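Local coordinates for Oxidored_FMN domain-containing protein ([Pseudomonas] geniculata N1, PDB 6L6J) that probably oxidises the amine 6-hydroxypseudooxynicotine, as a flavoenzyme carrying FMN, a [4Fe-4S] cluster and a bound ADP, at residues V443-R446 against V447-Q451. Residues are numbered along the deposited sequence; the frame is centred on the assembly and turned at random.
Sequences VDYR and VGQLQ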
loop_
_atom_site.group_PDB
_atom_site.type_symbol
_atom_site.label_atom_id
_atom_site.label_comp_id
_atom_site.label_asym_id
_atom_site.label_seq_id
_atom_site.Cartn_x
_atom_site.Cartn_y
_atom_site.Cartn_z
ATOM N N VAL A 443 15.135 -4.970 5.237
ATOM C CA VAL A 443 16.487 -5.530 5.534
ATOM C C VAL A 443 16.411 -6.369 6.807
ATOM O O VAL A 443 16.809 -7.544 6.755
ATOM C CB VAL A 443 17.571 -4.446 5.666
ATOM C CG1 VAL A 443 18.943 -5.060 5.901
ATOM C CG2 VAL A 443 17.621 -3.511 4.457
ATOM N N ASP A 444 15.913 -5.797 7.900
ATOM C CA ASP A 444 15.886 -6.462 9.239
ATOM C C ASP A 444 15.147 -7.811 9.154
ATOM O O ASP A 444 15.774 -8.845 9.454
ATOM C CB ASP A 444 15.275 -5.562 10.321
ATOM C CG ASP A 444 16.029 -4.259 10.518
ATOM O OD1 ASP A 444 17.181 -4.158 10.024
ATOM O OD2 ASP A 444 15.455 -3.350 11.162
ATOM N N TYR A 445 13.881 -7.813 8.739
ATOM C CA TYR A 445 13.084 -9.054 8.537
ATOM C C TYR A 445 13.939 -10.180 7.921
ATOM O O TYR A 445 13.918 -11.305 8.413
ATOM C CB TYR A 445 11.864 -8.852 7.642
ATOM C CG TYR A 445 11.166 -10.152 7.381
ATOM C CD1 TYR A 445 10.550 -10.830 8.418
ATOM C CD2 TYR A 445 11.198 -10.765 6.132
ATOM C CE1 TYR A 445 9.937 -12.056 8.210
ATOM C CE2 TYR A 445 10.592 -11.994 5.905
ATOM C CZ TYR A 445 9.962 -12.638 6.953
ATOM O OH TYR A 445 9.361 -13.838 6.786
ATOM N N ARG A 446 14.684 -9.891 6.869
ATOM C CA ARG A 446 15.390 -10.931 6.081
ATOM C C ARG A 446 16.697 -11.321 6.780
ATOM O O ARG A 446 17.004 -12.521 6.819
ATOM C CB ARG A 446 15.603 -10.447 4.643
ATOM C CG ARG A 446 14.329 -10.470 3.809
ATOM C CD ARG A 446 14.406 -9.723 2.487
ATOM N NE ARG A 446 13.124 -9.884 1.825
ATOM C CZ ARG A 446 11.997 -9.290 2.205
ATOM N NH1 ARG A 446 12.002 -8.443 3.220
ATOM N NH2 ARG A 446 10.867 -9.540 1.566
ATOM N N VAL A 447 17.437 -10.359 7.328
ATOM C CA VAL A 447 18.690 -10.660 8.083
ATOM C C VAL A 447 18.334 -11.562 9.274
ATOM O O VAL A 447 19.001 -12.620 9.426
ATOM C CB VAL A 447 19.404 -9.385 8.540
ATOM C CG1 VAL A 447 20.566 -9.697 9.480
ATOM C CG2 VAL A 447 19.877 -8.567 7.348
ATOM N N GLY A 448 17.327 -11.176 10.065
ATOM C CA GLY A 448 16.944 -11.871 11.305
ATOM C C GLY A 448 16.513 -13.305 11.061
ATOM O O GLY A 448 16.786 -14.160 11.910
ATOM N N GLN A 449 15.866 -13.566 9.930
ATOM C CA GLN A 449 15.472 -14.929 9.496
ATOM C C GLN A 449 16.689 -15.697 8.976
ATOM O O GLN A 449 16.787 -16.893 9.285
ATOM C CB GLN A 449 14.396 -14.830 8.423
ATOM C CG GLN A 449 13.091 -14.273 8.967
ATOM C CD GLN A 449 12.489 -15.240 9.938
ATOM O OE1 GLN A 449 12.435 -16.436 9.660
ATOM N NE2 GLN A 449 12.056 -14.734 11.081
ATOM N N LEU A 450 17.558 -15.044 8.201
ATOM C CA LEU A 450 18.708 -15.709 7.517
ATOM C C LEU A 450 19.731 -16.218 8.538
ATOM O O LEU A 450 20.143 -17.378 8.422
ATOM C CB LEU A 450 19.365 -14.744 6.519
ATOM C CG LEU A 450 18.750 -14.739 5.120
ATOM C CD1 LEU A 450 19.211 -13.538 4.317
ATOM C CD2 LEU A 450 19.074 -16.015 4.367
ATOM N N GLN A 451 20.097 -15.392 9.514
ATOM C CA GLN A 451 21.298 -15.599 10.376
ATOM C C GLN A 451 21.076 -16.709 11.418
ATOM O O GLN A 451 22.065 -17.036 12.101
ATOM C CB GLN A 451 21.700 -14.272 11.030
ATOM C CG GLN A 451 20.676 -13.734 12.020
ATOM C CD GLN A 451 20.992 -12.324 12.443
ATOM O OE1 GLN A 451 21.974 -11.728 11.987
ATOM N NE2 GLN A 451 20.149 -11.785 13.308
#
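V447 and G448 send their backbone N-H groups back to the carbonyl oxygens of V443 and D444, two nearly straight i to i+4 alpha-helical bonds with N to O distances of 2.9 Å each, and L450 N does the same to R446 O, though with more of a bend, while the fourth in the series, Q449 N to Y445 O, is weak at 3.3 Å. Beside that weak bond lies the main side-chain contact. Y445 has CG anti to its own N (chi1 175°), and its ring stands out from the helix, leaning slightly toward the following turn. There Q449, whose chi1 of -67° sets CG beside its backbone N, lays that CG over one face of the ring, 4.2 Å from the ring centroid and displaced toward the CE1 and CZ rim, a CH-pi contact. The bend at chi2 then turns the amide, whose plane ends up 21° from that of the ring, but CG and not the amide makes the contact; its NE2 is hydrogen-bonded to D340 OD1. Round the helix, V443 and V447 point the same way, side by side, with V443 CG1 3.9 Å from V447 CG2. All of this sits on helix 441-450 in the Rossmann-like NAD(P)-binding domain, packed against helix 398-410, which follows the glycine-rich turn after strand 390-394; L450 lies against L401 and A404 there and also reaches V456 and M458 of the edge strand 456-459. R446, extended from CG to NE, runs past L401 to a salt bridge between NE and E402, while NH2 bonds to Q364 O and NH1 to V442 O, so all three guanidinium nitrogens of this buried side chain have partners, and the exposed D444 forms a salt bridge through OD2 with R431 NH2.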